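Local coordinates for putative uncharacterized protein (Burkholderia ambifaria, PDB 3W21), which probably acts as a 2-oxoglutarate-dependent oxygenase, binding 2-oxoglutarate beside a metal that is zinc in this crystal and is expected to be iron(II) in the working enzyme, at residues T183-D188 with T252-T257; M193-N198 with T238-K243. All blocks are in the same frame, centred on the assembly; numbering follows the deposited sequence.

Contact 1 of 2, residues T183-D188 with T252-T257; sequences TIQGAD and TSTRRT. With AKG (2-oxoglutaric acid), chain D.
Residues 183-188 and 252-257 run antiparallel, pairing Thr-183 with Thr-257 at a non-hydrogen-bonded position and Gln-185 with Arg-256 at a hydrogen-bonded one, and between the two pairs the register slips by one residue. Ile-184 and Gln-185 thus both oppose Arg-256, a classic beta bulge: Arg-256 O receives Ile-184 N at 2.8 Å and Gln-185 N at 3.2 Å, both from the same face of its carbonyl plane, while Arg-256 N returns a bond of 2.7 Å to Gln-185 O. On the side of the strands where Gln-185 and Arg-256 project, the arginine bends at its third torsion (chi3 -62°), and Ile-184 CG2 lies over one face of the guanidinium, toward its rim. The same arginine makes a cation-pi contact with Trp-52.

Strand 255-265 is probably part of the double-stranded beta-helix core of this oxygenase family, and here it supplies two of the residues that bind the C5 carboxylate (O3 and O4) of 2-oxoglutarate. Thr-257 OG1 donates to O4 of the ligand at 2.8 Å. The CG2 methyl of Thr-257 sits over the centre of the Arg-255 guanidinium. Arg-255 is extended through its first two torsions (chi1 -174°) and turns at the third, which brings its edge to ligand O3; the bond from NH1, at 3.0 Å, is weak. Tyr-143 and Arg-141 on the neighbouring strand 139-143 also bond the ligand. Beyond the paired strands, Ala-187 CB packs 3.2 Å from Ser-253 O, and Thr-252 OG1 bonds the backbone N of Asn-189.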
ATOM      1  N   THR A 183      22.577 -18.354   3.304  1.00 29.72           N
ATOM      2  CA  THR A 183      23.211 -18.562   1.996  1.00 31.08           C
ATOM      3  C   THR A 183      22.795 -19.936   1.449  1.00 33.68           C
ATOM      4  O   THR A 183      22.849 -20.945   2.178  1.00 34.93           O
ATOM      5  CB  THR A 183      24.767 -18.448   2.087  1.00 32.84           C
ATOM      6  OG1 THR A 183      25.139 -17.081   2.427  1.00 35.72           O
ATOM      7  CG2 THR A 183      25.377 -18.717   0.746  1.00 34.74           C
ATOM      8  N   ILE A 184      22.375 -19.946   0.189  1.00 34.45           N
ATOM      9  CA  ILE A 184      21.928 -21.159  -0.458  1.00 37.77           C
ATOM     10  C   ILE A 184      22.961 -21.664  -1.470  1.00 39.10           C
ATOM     11  O   ILE A 184      23.189 -22.848  -1.504  1.00 41.26           O
ATOM     12  CB  ILE A 184      20.561 -20.996  -1.198  1.00 37.44           C
ATOM     13  CG1 ILE A 184      19.423 -20.773  -0.207  1.00 34.48           C
ATOM     14  CG2 ILE A 184      20.258 -22.252  -2.049  1.00 36.10           C
ATOM     15  CD1 ILE A 184      19.333 -21.763   0.938  1.00 30.32           C
ATOM     16  N   GLN A 185      23.541 -20.751  -2.272  1.00 35.71           N
ATOM     17  CA  GLN A 185      24.602 -21.044  -3.232  1.00 38.84           C
ATOM     18  C   GLN A 185      25.615 -19.888  -3.242  1.00 39.81           C
ATOM     19  O   GLN A 185      25.237 -18.687  -3.322  1.00 39.59           O
ATOM     20  CB  GLN A 185      23.998 -21.299  -4.645  1.00 43.67           C
ATOM     21  CG  GLN A 185      25.029 -21.369  -5.791  1.00 40.86           C
ATOM     22  CD  GLN A 185      24.456 -21.547  -7.206  1.00 48.39           C
ATOM     23  OE1 GLN A 185      25.027 -22.292  -7.989  1.00 55.00           O
ATOM     24  NE2 GLN A 185      23.371 -20.848  -7.547  1.00 38.88           N
ATOM     25  N   GLY A 186      26.891 -20.257  -3.135  1.00 45.38           N
ATOM     26  CA  GLY A 186      28.000 -19.315  -2.983  1.00 45.62           C
ATOM     27  C   GLY A 186      28.678 -19.155  -4.330  1.00 56.06           C
ATOM     28  O   GLY A 186      28.609 -20.077  -5.152  1.00 46.89           O
ATOM     29  N   ALA A 187      29.294 -17.990  -4.596  1.00 48.18           N
ATOM     30  CA  ALA A 187      30.025 -17.799  -5.880  1.00 49.06           C
ATOM     31  C   ALA A 187      31.309 -18.622  -5.868  1.00 49.08           C
ATOM     32  O   ALA A 187      31.825 -18.978  -4.795  1.00 46.75           O
ATOM     33  CB  ALA A 187      30.335 -16.330  -6.127  1.00 54.58           C
ATOM     34  N   ASP A 188      31.831 -18.932  -7.055  1.00 52.34           N
ATOM     35  CA  ASP A 188      33.132 -19.642  -7.180  1.00 62.79           C
ATOM     36  C   ASP A 188      34.252 -18.919  -6.411  1.00 63.55           C
ATOM     37  O   ASP A 188      35.084 -19.549  -5.730  1.00 55.18           O
ATOM     38  CB  ASP A 188      33.522 -19.776  -8.663  1.00 67.64           C
ATOM     39  CG  ASP A 188      32.560 -20.654  -9.442  1.00 63.73           C
ATOM     40  OD1 ASP A 188      32.322 -20.368 -10.635  1.00 64.86           O
ATOM     41  OD2 ASP A 188      32.056 -21.633  -8.857  1.00 63.24           O
ATOM     42  N   THR A 252      32.045 -13.879  -8.610  1.00 63.21           N
ATOM     43  CA  THR A 252      32.496 -14.423  -9.915  1.00 66.34           C
ATOM     44  C   THR A 252      31.425 -15.284 -10.596  1.00 70.87           C
ATOM     45  O   THR A 252      31.216 -15.157 -11.796  1.00 78.81           O
ATOM     46  CB  THR A 252      33.844 -15.180  -9.873  1.00 66.82           C
ATOM     47  OG1 THR A 252      33.766 -16.290  -8.975  1.00 62.99           O
ATOM     48  CG2 THR A 252      34.984 -14.255  -9.475  1.00 65.18           C
ATOM     49  N   SER A 253      30.742 -16.141  -9.837  1.00 67.89           N
ATOM     50  CA  SER A 253      29.567 -16.861 -10.360  1.00 56.25           C
ATOM     51  C   SER A 253      28.277 -16.562  -9.557  1.00 62.57           C
ATOM     52  O   SER A 253      28.289 -15.788  -8.575  1.00 56.18           O
ATOM     53  CB  SER A 253      29.845 -18.361 -10.406  1.00 56.86           C
ATOM     54  OG  SER A 253      30.338 -18.827  -9.166  1.00 50.79           O
ATOM     55  N   THR A 254      27.166 -17.178  -9.964  1.00 52.89           N
ATOM     56  CA  THR A 254      25.889 -16.921  -9.310  1.00 53.56           C
ATOM     57  C   THR A 254      25.915 -17.280  -7.837  1.00 47.30           C
ATOM     58  O   THR A 254      26.369 -18.359  -7.490  1.00 42.88           O
ATOM     59  CB  THR A 254      24.698 -17.692  -9.913  1.00 49.83           C
ATOM     60  OG1 THR A 254      24.797 -17.703 -11.332  1.00 54.69           O
ATOM     61  CG2 THR A 254      23.385 -16.971  -9.512  1.00 44.87           C
ATOM     62  N   ARG A 255      25.364 -16.365  -7.024  1.00 46.68           N
ATOM     63  CA  ARG A 255      25.254 -16.507  -5.561  1.00 46.11           C
ATOM     64  C   ARG A 255      23.774 -16.355  -5.228  1.00 43.56           C
ATOM     65  O   ARG A 255      23.092 -15.470  -5.779  1.00 47.83           O
ATOM     66  CB  ARG A 255      26.099 -15.436  -4.835  1.00 44.84           C
ATOM     67  CG  ARG A 255      26.151 -15.596  -3.300  1.00 45.35           C
ATOM     68  CD  ARG A 255      26.906 -14.506  -2.531  1.00 47.54           C
ATOM     69  NE  ARG A 255      26.088 -13.316  -2.313  1.00 58.29           N
ATOM     70  CZ  ARG A 255      25.802 -12.752  -1.134  1.00 52.09           C
ATOM     71  NH1 ARG A 255      26.302 -13.217   0.021  1.00 52.39           N
ATOM     72  NH2 ARG A 255      25.026 -11.670  -1.124  1.00 53.70           N
ATOM     73  N   ARG A 256      23.265 -17.243  -4.374  1.00 37.43           N
ATOM     74  CA  ARG A 256      21.855 -17.198  -3.990  1.00 40.27           C
ATOM     75  C   ARG A 256      21.720 -17.121  -2.452  1.00 37.62           C
ATOM     76  O   ARG A 256      22.395 -17.856  -1.726  1.00 36.21           O
ATOM     77  CB  ARG A 256      21.105 -18.425  -4.554  1.00 36.82           C
ATOM     78  CG  ARG A 256      20.887 -18.353  -6.053  1.00 40.26           C
ATOM     79  CD  ARG A 256      19.968 -19.460  -6.519  1.00 41.99           C
ATOM     80  NE  ARG A 256      20.532 -20.779  -6.265  1.00 45.94           N
ATOM     81  CZ  ARG A 256      19.788 -21.825  -5.929  1.00 45.59           C
ATOM     82  NH1 ARG A 256      18.475 -21.680  -5.805  1.00 49.09           N
ATOM     83  NH2 ARG A 256      20.355 -23.001  -5.711  1.00 44.78           N
ATOM     84  N   THR A 257      20.879 -16.194  -1.994  1.00 36.16           N
ATOM     85  CA  THR A 257      20.545 -16.027  -0.559  1.00 36.71           C
ATOM     86  C   THR A 257      19.061 -15.730  -0.368  1.00 31.98           C
ATOM     87  O   THR A 257      18.352 -15.410  -1.331  1.00 34.90           O
ATOM     88  CB  THR A 257      21.311 -14.854   0.115  1.00 34.12           C
ATOM     89  OG1 THR A 257      20.903 -13.622  -0.474  1.00 39.62           O
ATOM     90  CG2 THR A 257      22.855 -15.020   0.015  1.00 34.62           C
TER
HETATM   91  C1  AKG D 302      21.522  -7.408   3.858  1.00 59.94           C
HETATM   92  O1  AKG D 302      21.130  -6.252   4.169  1.00 61.09           O
HETATM   93  O2  AKG D 302      21.128  -8.447   4.459  1.00 47.17           O
HETATM   94  C2  AKG D 302      22.503  -7.500   2.755  1.00 65.41           C
HETATM   95  O5  AKG D 302      23.356  -6.631   2.596  1.00 61.69           O
HETATM   96  C3  AKG D 302      22.455  -8.659   1.791  1.00 64.06           C
HETATM   97  C4  AKG D 302      23.007  -9.927   2.445  1.00 61.49           C
HETATM   98  C5  AKG D 302      22.959 -11.032   1.411  1.00 63.92           C
HETATM   99  O3  AKG D 302      24.059 -11.539   1.109  1.00 68.88           O
HETATM  100  O4  AKG D 302      21.859 -11.391   0.886  1.00 57.86           O

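Contact 2 of 2, residues M193-N198 with T238-K243; sequences MVMWDN and TLFQSK. With AKG (2-oxoglutaric acid), chain D.
Met-193 lies over one face of the Phe-240 ring in a Met-aromatic contact, made here by selenomethionine, between facing strands of what is probably the double-stranded beta-helix of a 2-oxoglutarate oxygenase. Strand 193-196 belongs to a three-stranded sheet with 227-230 and 246-248, strand 238-241 to the larger sheet. Their axes approach to 9.9 Å at an angle of 22°, so the layers are joined by side chains without hydrogen bonds between the two segments.

The Met-193 chain leaves the strand extended, with chi1 178° and CG opposite the backbone N, which carries its end over to strand 238-241. Both heavy atoms at that end lie over the ring: SE is 4.3 Å from the Phe-240 centroid and CE 3.7 Å from it, close to the ring normal, so the methyl makes a CH-pi contact on the same face. Met-195 starts out in a similar way but slides past Phe-240 in the opposite direction, and its SE comes 4.1 Å from Phe-240 CB.

Phe-240 itself has chi1 67°, which sets CG between the backbone N and carbonyl carbon and stands the ring up toward Met-193. Phe-181 and Ala-37 pack against its side chain from the large sheet, and its ring meets that of the zinc ligand His-246 edge to face. The ring thus forms part of the hydrophobic wall beside the zinc and 2-oxoglutarate, where its edge faces the ligand carboxylate and Phe-240 CZ comes 3.7 Å from ligand O2.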
HETATM    1  N   MSE A 193      31.166 -10.930   2.866  1.00 31.75           N
HETATM    2  CA  MSE A 193      30.601  -9.662   3.377  1.00 33.40           C
HETATM    3  C   MSE A 193      31.630  -9.048   4.275  1.00 30.49           C
HETATM    4  O   MSE A 193      32.319  -9.752   5.029  1.00 34.15           O
HETATM    5  CB  MSE A 193      29.270  -9.919   4.105  1.00 37.04           C
HETATM    6  CG  MSE A 193      28.708  -8.608   4.690  1.00 41.79           C
HETATM    7 SE   MSE A 193      26.984  -9.001   5.623  1.00 45.52          SE
HETATM    8  CE  MSE A 193      27.405  -8.184   7.322  1.00 37.02           C
ATOM      9  N   VAL A 194      31.785  -7.742   4.175  1.00 29.49           N
ATOM     10  CA  VAL A 194      32.666  -6.984   4.998  1.00 28.18           C
ATOM     11  C   VAL A 194      31.754  -6.074   5.875  1.00 28.98           C
ATOM     12  O   VAL A 194      30.815  -5.489   5.362  1.00 31.69           O
ATOM     13  CB  VAL A 194      33.565  -6.151   4.055  1.00 31.33           C
ATOM     14  CG1 VAL A 194      34.327  -5.097   4.842  1.00 34.11           C
ATOM     15  CG2 VAL A 194      34.512  -7.099   3.303  1.00 38.12           C
HETATM   16  N   MSE A 195      31.988  -5.951   7.182  1.00 26.60           N
HETATM   17  CA  MSE A 195      31.218  -4.983   7.952  1.00 25.88           C
HETATM   18  C   MSE A 195      32.203  -4.171   8.759  1.00 31.21           C
HETATM   19  O   MSE A 195      33.154  -4.721   9.358  1.00 31.76           O
HETATM   20  CB  MSE A 195      30.188  -5.804   8.748  1.00 28.81           C
HETATM   21  CG  MSE A 195      29.679  -5.060   9.987  1.00 30.68           C
HETATM   22 SE   MSE A 195      28.501  -6.357  11.010  1.00 40.64          SE
HETATM   23  CE  MSE A 195      29.767  -7.372  11.961  1.00 34.71           C
ATOM     24  N   TRP A 196      32.020  -2.847   8.732  1.00 27.16           N
ATOM     25  CA  TRP A 196      32.854  -1.931   9.456  1.00 29.39           C
ATOM     26  C   TRP A 196      32.277  -1.426  10.719  1.00 32.91           C
ATOM     27  O   TRP A 196      31.056  -1.324  10.836  1.00 29.46           O
ATOM     28  CB  TRP A 196      33.079  -0.675   8.631  1.00 30.40           C
ATOM     29  CG  TRP A 196      33.895  -0.894   7.370  1.00 31.93           C
ATOM     30  CD1 TRP A 196      35.285  -0.703   7.200  1.00 34.47           C
ATOM     31  CD2 TRP A 196      33.401  -1.337   6.065  1.00 32.42           C
ATOM     32  NE1 TRP A 196      35.639  -0.961   5.904  1.00 35.11           N
ATOM     33  CE2 TRP A 196      34.558  -1.323   5.161  1.00 37.05           C
ATOM     34  CE3 TRP A 196      32.150  -1.618   5.541  1.00 34.71           C
ATOM     35  CZ2 TRP A 196      34.445  -1.669   3.808  1.00 38.09           C
ATOM     36  CZ3 TRP A 196      32.054  -1.973   4.178  1.00 39.88           C
ATOM     37  CH2 TRP A 196      33.179  -1.985   3.333  1.00 39.68           C
ATOM     38  N   ASP A 197      33.156  -0.994  11.617  1.00 28.75           N
ATOM     39  CA  ASP A 197      32.716  -0.404  12.890  1.00 34.42           C
ATOM     40  C   ASP A 197      32.393   1.090  12.628  1.00 33.96           C
ATOM     41  O   ASP A 197      33.175   2.012  12.998  1.00 30.14           O
ATOM     42  CB  ASP A 197      33.811  -0.569  13.978  1.00 33.05           C
ATOM     43  CG  ASP A 197      33.401   0.045  15.315  1.00 38.72           C
ATOM     44  OD1 ASP A 197      32.184   0.177  15.567  1.00 33.03           O
ATOM     45  OD2 ASP A 197      34.294   0.423  16.097  1.00 39.99           O
ATOM     46  N   ASN A 198      31.327   1.319  11.855  1.00 32.52           N
ATOM     47  CA  ASN A 198      30.910   2.686  11.472  1.00 32.59           C
ATOM     48  C   ASN A 198      29.429   2.679  11.243  1.00 30.34           C
ATOM     49  O   ASN A 198      28.922   1.886  10.423  1.00 28.46           O
ATOM     50  CB  ASN A 198      31.573   3.050  10.122  1.00 30.67           C
ATOM     51  CG  ASN A 198      31.248   4.452   9.625  1.00 37.28           C
ATOM     52  OD1 ASN A 198      32.077   5.380   9.732  1.00 39.94           O
ATOM     53  ND2 ASN A 198      30.097   4.604   9.017  1.00 29.64           N
ATOM     54  N   THR A 238      23.616 -15.837   8.443  1.00 26.35           N
ATOM     55  CA  THR A 238      24.364 -14.778   9.003  1.00 24.77           C
ATOM     56  C   THR A 238      23.377 -13.723   9.589  1.00 28.88           C
ATOM     57  O   THR A 238      22.506 -13.170   8.881  1.00 24.93           O
ATOM     58  CB  THR A 238      25.178 -14.132   7.904  1.00 27.76           C
ATOM     59  OG1 THR A 238      26.014 -15.136   7.355  1.00 30.46           O
ATOM     60  CG2 THR A 238      26.046 -12.938   8.444  1.00 26.80           C
ATOM     61  N   LEU A 239      23.542 -13.456  10.868  1.00 26.49           N
ATOM     62  CA  LEU A 239      22.721 -12.505  11.624  1.00 23.07           C
ATOM     63  C   LEU A 239      23.696 -11.353  12.026  1.00 23.33           C
ATOM     64  O   LEU A 239      24.823 -11.596  12.497  1.00 27.90           O
ATOM     65  CB  LEU A 239      22.205 -13.203  12.882  1.00 27.97           C
ATOM     66  CG  LEU A 239      21.264 -14.368  12.579  1.00 27.01           C
ATOM     67  CD1 LEU A 239      20.978 -15.069  13.905  1.00 30.07           C
ATOM     68  CD2 LEU A 239      19.998 -13.776  11.942  1.00 27.53           C
ATOM     69  N   PHE A 240      23.272 -10.116  11.835  1.00 22.64           N
ATOM     70  CA  PHE A 240      24.169  -8.993  12.119  1.00 24.75           C
ATOM     71  C   PHE A 240      23.401  -7.704  12.361  1.00 25.31           C
ATOM     72  O   PHE A 240      22.232  -7.593  11.975  1.00 24.24           O
ATOM     73  CB  PHE A 240      25.151  -8.797  10.949  1.00 26.36           C
ATOM     74  CG  PHE A 240      24.479  -8.337   9.650  1.00 24.34           C
ATOM     75  CD1 PHE A 240      23.824  -9.241   8.835  1.00 28.67           C
ATOM     76  CD2 PHE A 240      24.570  -6.990   9.241  1.00 28.16           C
ATOM     77  CE1 PHE A 240      23.198  -8.845   7.648  1.00 28.26           C
ATOM     78  CE2 PHE A 240      23.946  -6.597   8.066  1.00 27.82           C
ATOM     79  CZ  PHE A 240      23.291  -7.514   7.266  1.00 27.58           C
ATOM     80  N   GLN A 241      24.083  -6.723  12.987  1.00 25.74           N
ATOM     81  CA  GLN A 241      23.468  -5.434  13.315  1.00 24.51           C
ATOM     82  C   GLN A 241      23.589  -4.601  12.009  1.00 22.34           C
ATOM     83  O   GLN A 241      24.717  -4.241  11.573  1.00 27.82           O
ATOM     84  CB  GLN A 241      24.239  -4.775  14.452  1.00 23.82           C
ATOM     85  CG  GLN A 241      24.066  -5.546  15.759  1.00 24.19           C
ATOM     86  CD  GLN A 241      24.402  -4.739  17.021  1.00 26.21           C
ATOM     87  OE1 GLN A 241      24.984  -5.274  17.986  1.00 29.20           O
ATOM     88  NE2 GLN A 241      24.113  -3.453  16.998  1.00 23.12           N
ATOM     89  N   SER A 242      22.468  -4.394  11.342  1.00 22.93           N
ATOM     90  CA  SER A 242      22.476  -3.856   9.958  1.00 22.47           C
ATOM     91  C   SER A 242      22.719  -2.330   9.911  1.00 23.57           C
ATOM     92  O   SER A 242      22.923  -1.768   8.819  1.00 23.52           O
ATOM     93  CB  SER A 242      21.167  -4.218   9.242  1.00 23.57           C
ATOM     94  OG  SER A 242      20.072  -3.542   9.928  1.00 25.15           O
ATOM     95  N   LYS A 243      22.724  -1.660  11.054  1.00 23.02           N
ATOM     96  CA  LYS A 243      23.129  -0.233  11.081  1.00 23.46           C
ATOM     97  C   LYS A 243      24.660  -0.009  10.860  1.00 24.54           C
ATOM     98  O   LYS A 243      25.055   1.067  10.471  1.00 25.23           O
ATOM     99  CB  LYS A 243      22.657   0.414  12.378  1.00 23.66           C
ATOM    100  CG  LYS A 243      21.162   0.753  12.292  1.00 24.32           C
ATOM    101  CD  LYS A 243      20.692   1.465  13.578  1.00 23.20           C
ATOM    102  CE  LYS A 243      21.366   2.771  13.837  1.00 25.91           C
ATOM    103  NZ  LYS A 243      21.425   3.697  12.660  1.00 27.06           N
TER
HETATM  104  C1  AKG D 302      21.522  -7.408   3.858  1.00 59.94           C
HETATM  105  O1  AKG D 302      21.130  -6.252   4.169  1.00 61.09           O
HETATM  106  O2  AKG D 302      21.128  -8.447   4.459  1.00 47.17           O
HETATM  107  C2  AKG D 302      22.503  -7.500   2.755  1.00 65.41           C
HETATM  108  O5  AKG D 302      23.356  -6.631   2.596  1.00 61.69           O
HETATM  109  C3  AKG D 302      22.455  -8.659   1.791  1.00 64.06           C
HETATM  110  C4  AKG D 302      23.007  -9.927   2.445  1.00 61.49           C
HETATM  111  C5  AKG D 302      22.959 -11.032   1.411  1.00 63.92           C
HETATM  112  O3  AKG D 302      24.059 -11.539   1.109  1.00 68.88           O
HETATM  113  O4  AKG D 302      21.859 -11.391   0.886  1.00 57.86           O

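How the contacts relate
Contact 2 lies nested within the chain closed off by contact 1, their centres about 19 Å apart, and both reach the large sheet. Contact 1 is partly buried: strands paired edge to edge through backbone hydrogen bonds give way to loops that reach the surface. Contact 2 is buried and nearer the centre of the chain, joining strands of different sheets mainly through apolar and aromatic side chains, with no hydrogen bond between the segments. They do not touch each other but meet 2-oxoglutarate at its two ends: polar groups of contact 1 bind the O3/O4 carboxylate, whereas the Phe-240 ring of contact 2 flanks the O1/O2 end, nearer the zinc. Phe-181 packs against side chains of both.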